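Local coordinates for protein nuclease NucT (Helicobacter pylori, PDB 6EHI) that belongs, as a nuclease by name, to the PLD-like family, with an alpha/beta fold built round a mixed sheet and two copies in its assembly, at residues 31-36 against 147-152; 59-64 against 151-156. The protein carries 1 engineered substitution. All coordinates share one frame; numbering follows the deposited sequence.

Contacts 1 and 2 lay one helix, 142-158, across two neighbouring parallel strands of the central mixed sheet, 33-38 and 59-65, and their centres are about 7 Å apart. Along the chain the strands come first, joined through helix 44-54 as a beta-alpha-beta crossover; the helix follows much later, near the C-terminus, its 147-152 part over the first strand and its 151-156 part over the second. Tyr152 serves both contacts, with Lys35 over one face of its ring and Ile63 over the other. The strands pair directly, Ile36 O 2.8 Å from Ile63 N in a probable hydrogen bond, with Lys35-Gln61 as a side-chain link. Helix 142-158 thus covers two adjacent strands, Tyr152 bridging them.

Contact 1. Residues 31-36 against 147-152; sequences RESVKI and KAKSYY
Tyr152 reaches from the helix to the backbone of the strand, where its OH donates a hydrogen bond of 2.8 Å to Ile36 O. The hydroxyl meets that carbonyl from above its plane, 48° out of it, while Ile36 O itself lies at the edge of the ring. CG stands anti to the backbone N of Tyr152 (chi1 -171°), which sends the phenol away from the helix and down to the sheet. Over one face of the ring sits the side chain of Lys35: its CB is 3.9 Å from the ring centroid and nearly on the normal, a CH-pi contact, and CG and CD run on past the CD2-CE2 side.

Further along, the Lys35 chain crosses that of Lys149 at about a right angle, methylene on methylene, CE to CE at 4.0 Å. The two ammonium groups remain 5.9 Å apart and are drawn to different acceptors: Lys35 NZ bonds to Gln61 OE1, and Lys149 NZ makes a weak hydrogen bond to Asp113 O.

Strand 33-36 and helix 147-152 cross at 69° with their axes 10.1 Å apart. Strand 33-38 runs between 108-112 and 59-65; Ala148, Lys149 and Tyr152 also rest on Ile111 of the former, and Tyr14 of the second subunit meets Tyr151 on the helix.

Contact 2. Residues 59-64 against 151-156; sequences KVQIIY and YYQKML
Ile63 is the centre of the apolar packing, against Tyr152, Met155 and Leu156. Ile63 CG1 lies 3.8 Å from Leu156 CD1, and Ile63 CD1 is 3.7 Å from Met155 CB. Ile63 places CG1 beside its backbone N (chi1 -51°) and then extends CD1 toward the helix, so that the methyl enters the angle between Tyr152, Met155 and Leu156.

The same methyl makes the CH-pi contact with Tyr152. Ile63 CD1 is 4.0 Å from the ring centroid, 25° off the normal, and shifted toward the CE1-CZ rim; this is the face opposite the one that Lys35 covers, which leaves the ring between side chains from two neighbouring strands.

Among the polar groups, the phenol oxygen, whose bond goes to Ile36 O, also comes within 3.1 Å of Gln61 O, and Gln61 CB approaches the same oxygen. The extended Gln61 chain carries its amide past the ring, the two planes 38° apart; the bond from Lys35 NZ to Gln61 OE1 is consistent with the modelled turn of that amide. Gln61 NE2 packs tightly on the methyl Leu156 CD2, 3.3 Å away, a van der Waals contact.

Ile63 and Met155 also touch Leu91 on strand 86-91, and the Cys89-Cys159 disulfide ties that strand to the chain just beyond the helix. A C-terminal helix covering one face of the mixed sheet, with alternate residues Gln61 and Ile63 turned up to meet it, is consistent with the layered alpha/beta architecture of a PLD-like fold.

Contact 1. Residues 31-36 against 147-152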
loop_
_atom_site.group_PDB
_atom_site.type_symbol
_atom_site.label_atom_id
_atom_site.label_comp_id
_atom_site.label_asym_id
_atom_site.label_seq_id
_atom_site.Cartn_x
_atom_site.Cartn_y
_atom_site.Cartn_z
ATOM N N ARG A 31 -11.542 -19.280 -9.561
ATOM C CA ARG A 31 -12.593 -20.183 -10.031
ATOM C C ARG A 31 -13.926 -19.484 -10.185
ATOM O O ARG A 31 -14.806 -20.048 -10.827
ATOM C CB ARG A 31 -12.788 -21.343 -9.032
ATOM C CG ARG A 31 -11.495 -22.016 -8.651
ATOM C CD ARG A 31 -11.724 -23.248 -7.786
ATOM N NE ARG A 31 -10.447 -23.963 -7.667
ATOM C CZ ARG A 31 -10.262 -25.109 -6.993
ATOM N NH1 ARG A 31 -11.264 -25.729 -6.358
ATOM N NH2 ARG A 31 -9.037 -25.640 -6.967
ATOM N N GLU A 32 -14.099 -18.291 -9.584
ATOM C CA GLU A 32 -15.369 -17.532 -9.597
ATOM C C GLU A 32 -15.300 -16.067 -9.958
ATOM O O GLU A 32 -16.059 -15.586 -10.817
ATOM C CB GLU A 32 -16.007 -17.576 -8.192
ATOM C CG GLU A 32 -16.313 -19.001 -7.719
ATOM C CD GLU A 32 -17.391 -19.659 -8.558
ATOM O OE1 GLU A 32 -18.317 -18.923 -8.974
ATOM O OE2 GLU A 32 -17.334 -20.893 -8.778
ATOM N N SER A 33 -14.463 -15.333 -9.226
ATOM C CA SER A 33 -14.452 -13.894 -9.364
ATOM C C SER A 33 -13.132 -13.252 -8.980
ATOM O O SER A 33 -12.317 -13.795 -8.196
ATOM C CB SER A 33 -15.519 -13.231 -8.509
ATOM O OG SER A 33 -15.308 -13.451 -7.144
ATOM N N VAL A 34 -12.918 -12.098 -9.613
ATOM C CA VAL A 34 -11.713 -11.307 -9.352
ATOM C C VAL A 34 -12.161 -9.875 -9.254
ATOM O O VAL A 34 -12.761 -9.316 -10.195
ATOM C CB VAL A 34 -10.623 -11.492 -10.434
ATOM C CG1 VAL A 34 -9.476 -10.537 -10.182
ATOM C CG2 VAL A 34 -10.094 -12.902 -10.479
ATOM N N LYS A 35 -11.924 -9.281 -8.077
ATOM C CA LYS A 35 -12.298 -7.949 -7.788
ATOM C C LYS A 35 -11.065 -7.135 -7.495
ATOM O O LYS A 35 -10.280 -7.469 -6.594
ATOM C CB LYS A 35 -13.270 -7.914 -6.610
ATOM C CG LYS A 35 -14.672 -8.582 -6.907
ATOM C CD LYS A 35 -15.544 -8.700 -5.655
ATOM C CE LYS A 35 -16.813 -9.460 -5.943
ATOM N NZ LYS A 35 -17.736 -8.552 -6.684
ATOM N N ILE A 36 -10.866 -6.039 -8.252
ATOM C CA ILE A 36 -9.589 -5.315 -8.138
ATOM C C ILE A 36 -9.866 -3.850 -8.003
ATOM O O ILE A 36 -10.752 -3.296 -8.693
ATOM C CB ILE A 36 -8.723 -5.505 -9.394
ATOM C CG1 ILE A 36 -8.308 -6.956 -9.535
ATOM C CG2 ILE A 36 -7.508 -4.555 -9.468
ATOM C CD1 ILE A 36 -7.968 -7.462 -10.961
ATOM N N LYS A 147 -14.835 -8.090 4.806
ATOM C CA LYS A 147 -14.879 -6.693 4.888
ATOM C C LYS A 147 -14.402 -6.046 3.524
ATOM O O LYS A 147 -15.062 -5.095 3.048
ATOM C CB LYS A 147 -13.985 -6.184 6.020
ATOM C CG LYS A 147 -13.688 -4.683 5.968
ATOM C CD LYS A 147 -12.978 -4.125 7.182
ATOM C CE LYS A 147 -13.900 -3.828 8.343
ATOM N NZ LYS A 147 -13.219 -3.014 9.404
ATOM N N ALA A 148 -13.335 -6.556 2.945
ATOM C CA ALA A 148 -12.850 -5.992 1.691
ATOM C C ALA A 148 -13.940 -6.118 0.615
ATOM O O ALA A 148 -14.168 -5.129 -0.063
ATOM C CB ALA A 148 -11.613 -6.648 1.254
ATOM N N LYS A 149 -14.663 -7.255 0.589
ATOM C CA LYS A 149 -15.792 -7.435 -0.345
ATOM C C LYS A 149 -16.914 -6.428 -0.100
ATOM O O LYS A 149 -17.433 -5.821 -1.064
ATOM C CB LYS A 149 -16.326 -8.863 -0.411
ATOM C CG LYS A 149 -15.462 -9.806 -1.244
ATOM C CD LYS A 149 -16.075 -11.209 -1.342
ATOM C CE LYS A 149 -16.025 -11.712 -2.779
ATOM N NZ LYS A 149 -16.703 -13.014 -2.977
ATOM N N SER A 150 -17.244 -6.145 1.174
ATOM C CA SER A 150 -18.333 -5.256 1.459
ATOM C C SER A 150 -18.105 -3.840 1.001
ATOM O O SER A 150 -18.973 -3.173 0.377
ATOM C CB SER A 150 -18.666 -5.287 2.991
ATOM O OG SER A 150 -19.559 -4.237 3.278
ATOM N N TYR A 151 -16.873 -3.355 1.288
ATOM C CA TYR A 151 -16.599 -2.011 0.900
ATOM C C TYR A 151 -16.287 -1.965 -0.577
ATOM O O TYR A 151 -16.432 -0.933 -1.095
ATOM C CB TYR A 151 -15.483 -1.397 1.706
ATOM C CG TYR A 151 -15.881 -1.069 3.143
ATOM C CD1 TYR A 151 -16.643 -0.003 3.415
ATOM C CD2 TYR A 151 -15.454 -1.849 4.174
ATOM C CE1 TYR A 151 -17.024 0.317 4.716
ATOM C CE2 TYR A 151 -15.860 -1.578 5.502
ATOM C CZ TYR A 151 -16.619 -0.478 5.741
ATOM O OH TYR A 151 -17.090 -0.057 6.980
ATOM N N TYR A 152 -15.818 -3.047 -1.144
ATOM C CA TYR A 152 -15.583 -3.081 -2.593
ATOM C C TYR A 152 -16.910 -2.767 -3.351
ATOM O O TYR A 152 -16.965 -1.943 -4.285
ATOM C CB TYR A 152 -14.999 -4.403 -3.028
ATOM C CG TYR A 152 -14.571 -4.334 -4.491
ATOM C CD1 TYR A 152 -13.326 -3.880 -4.869
ATOM C CD2 TYR A 152 -15.461 -4.627 -5.497
ATOM C CE1 TYR A 152 -12.953 -3.812 -6.211
ATOM C CE2 TYR A 152 -15.086 -4.589 -6.829
ATOM C CZ TYR A 152 -13.823 -4.164 -7.208
ATOM O OH TYR A 152 -13.452 -4.069 -8.540
#

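Contact 2. Residues 59-64 against 151-156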
loop_
_atom_site.group_PDB
_atom_site.type_symbol
_atom_site.label_atom_id
_atom_site.label_comp_id
_atom_site.label_asym_id
_atom_site.label_seq_id
_atom_site.Cartn_x
_atom_site.Cartn_y
_atom_site.Cartn_z
ATOM N N LYS A 59 -15.766 -13.811 -13.621
ATOM C CA LYS A 59 -16.168 -12.415 -13.656
ATOM C C LYS A 59 -15.069 -11.555 -13.017
ATOM O O LYS A 59 -14.731 -11.749 -11.867
ATOM C CB LYS A 59 -17.451 -12.229 -12.912
ATOM C CG LYS A 59 -18.605 -12.951 -13.625
ATOM C CD LYS A 59 -19.936 -12.777 -12.919
ATOM C CE LYS A 59 -20.815 -11.786 -13.660
ATOM N NZ LYS A 59 -22.117 -11.728 -12.926
ATOM N N VAL A 60 -14.610 -10.547 -13.755
ATOM C CA VAL A 60 -13.593 -9.650 -13.332
ATOM C C VAL A 60 -14.132 -8.236 -13.257
ATOM O O VAL A 60 -14.835 -7.755 -14.153
ATOM C CB VAL A 60 -12.436 -9.707 -14.311
ATOM C CG1 VAL A 60 -11.362 -8.764 -13.880
ATOM C CG2 VAL A 60 -11.925 -11.117 -14.409
ATOM N N GLN A 61 -13.830 -7.552 -12.172
ATOM C CA GLN A 61 -14.215 -6.149 -11.986
ATOM C C GLN A 61 -12.939 -5.384 -11.568
ATOM O O GLN A 61 -12.176 -5.891 -10.759
ATOM C CB GLN A 61 -15.217 -6.050 -10.881
ATOM C CG GLN A 61 -16.532 -6.705 -11.283
ATOM C CD GLN A 61 -17.522 -6.820 -10.144
ATOM O OE1 GLN A 61 -17.155 -7.226 -9.031
ATOM N NE2 GLN A 61 -18.782 -6.398 -10.394
ATOM N N ILE A 62 -12.682 -4.267 -12.209
ATOM C CA ILE A 62 -11.474 -3.469 -11.937
ATOM C C ILE A 62 -11.854 -2.036 -11.767
ATOM O O ILE A 62 -12.403 -1.474 -12.700
ATOM C CB ILE A 62 -10.501 -3.609 -13.107
ATOM C CG1 ILE A 62 -10.363 -5.081 -13.509
ATOM C CG2 ILE A 62 -9.125 -3.022 -12.723
ATOM C CD1 ILE A 62 -9.402 -5.301 -14.644
ATOM N N ILE A 63 -11.674 -1.457 -10.575
ATOM C CA ILE A 63 -11.806 -0.002 -10.301
ATOM C C ILE A 63 -10.420 0.628 -10.425
ATOM O O ILE A 63 -9.506 0.221 -9.682
ATOM C CB ILE A 63 -12.380 0.265 -8.887
ATOM C CG1 ILE A 63 -13.672 -0.547 -8.671
ATOM C CG2 ILE A 63 -12.466 1.740 -8.668
ATOM C CD1 ILE A 63 -14.293 -0.499 -7.274
ATOM N N TYR A 64 -10.203 1.509 -11.415
ATOM C CA TYR A 64 -8.966 2.277 -11.581
ATOM C C TYR A 64 -9.062 3.682 -11.008
ATOM O O TYR A 64 -10.146 4.374 -11.126
ATOM C CB TYR A 64 -8.700 2.410 -13.037
ATOM C CG TYR A 64 -8.337 1.213 -13.883
ATOM C CD1 TYR A 64 -9.317 0.255 -14.322
ATOM C CD2 TYR A 64 -6.984 0.949 -14.201
ATOM C CE1 TYR A 64 -8.974 -0.802 -15.139
ATOM C CE2 TYR A 64 -6.647 -0.129 -14.982
ATOM C CZ TYR A 64 -7.627 -1.005 -15.451
ATOM O OH TYR A 64 -7.294 -2.104 -16.211
ATOM N N TYR A 151 -16.873 -3.355 1.288
ATOM C CA TYR A 151 -16.599 -2.011 0.900
ATOM C C TYR A 151 -16.287 -1.965 -0.577
ATOM O O TYR A 151 -16.432 -0.933 -1.095
ATOM C CB TYR A 151 -15.483 -1.397 1.706
ATOM C CG TYR A 151 -15.881 -1.069 3.143
ATOM C CD1 TYR A 151 -16.643 -0.003 3.415
ATOM C CD2 TYR A 151 -15.454 -1.849 4.174
ATOM C CE1 TYR A 151 -17.024 0.317 4.716
ATOM C CE2 TYR A 151 -15.860 -1.578 5.502
ATOM C CZ TYR A 151 -16.619 -0.478 5.741
ATOM O OH TYR A 151 -17.090 -0.057 6.980
ATOM N N TYR A 152 -15.818 -3.047 -1.144
ATOM C CA TYR A 152 -15.583 -3.081 -2.593
ATOM C C TYR A 152 -16.910 -2.767 -3.351
ATOM O O TYR A 152 -16.965 -1.943 -4.285
ATOM C CB TYR A 152 -14.999 -4.403 -3.028
ATOM C CG TYR A 152 -14.571 -4.334 -4.491
ATOM C CD1 TYR A 152 -13.326 -3.880 -4.869
ATOM C CD2 TYR A 152 -15.461 -4.627 -5.497
ATOM C CE1 TYR A 152 -12.953 -3.812 -6.211
ATOM C CE2 TYR A 152 -15.086 -4.589 -6.829
ATOM C CZ TYR A 152 -13.823 -4.164 -7.208
ATOM O OH TYR A 152 -13.452 -4.069 -8.540
ATOM N N GLN A 153 -17.955 -3.425 -2.954
ATOM C CA GLN A 153 -19.311 -3.154 -3.506
ATOM C C GLN A 153 -19.768 -1.748 -3.379
ATOM O O GLN A 153 -20.312 -1.197 -4.350
ATOM C CB GLN A 153 -20.323 -4.100 -2.832
ATOM C CG GLN A 153 -20.104 -5.558 -3.224
ATOM C CD GLN A 153 -19.999 -5.827 -4.722
ATOM O OE1 GLN A 153 -20.974 -5.718 -5.436
ATOM N NE2 GLN A 153 -18.810 -6.141 -5.200
ATOM N N LYS A 154 -19.470 -1.100 -2.245
ATOM C CA LYS A 154 -19.765 0.317 -2.061
ATOM C C LYS A 154 -18.930 1.187 -3.017
ATOM O O LYS A 154 -19.450 2.082 -3.674
ATOM C CB LYS A 154 -19.507 0.799 -0.609
ATOM C CG LYS A 154 -20.541 0.310 0.414
ATOM C CD LYS A 154 -20.535 1.063 1.744
ATOM C CE LYS A 154 -20.382 2.580 1.688
ATOM N NZ LYS A 154 -21.616 3.407 1.615
ATOM N N MET A 155 -17.624 0.849 -3.129
ATOM C CA MET A 155 -16.799 1.517 -4.121
ATOM C C MET A 155 -17.379 1.392 -5.543
ATOM O O MET A 155 -17.309 2.383 -6.345
ATOM C CB MET A 155 -15.375 0.995 -4.093
ATOM C CG MET A 155 -14.759 1.439 -2.772
ATOM S SD MET A 155 -13.108 0.700 -2.544
ATOM C CE MET A 155 -12.192 1.569 -3.782
ATOM N N LEU A 156 -17.801 0.214 -5.894
ATOM C CA LEU A 156 -18.286 -0.083 -7.241
ATOM C C LEU A 156 -19.483 0.773 -7.573
ATOM O O LEU A 156 -19.674 1.213 -8.720
ATOM C CB LEU A 156 -18.681 -1.563 -7.317
ATOM C CG LEU A 156 -18.431 -2.311 -8.612
ATOM C CD1 LEU A 156 -17.132 -2.044 -9.342
ATOM C CD2 LEU A 156 -18.580 -3.818 -8.276
#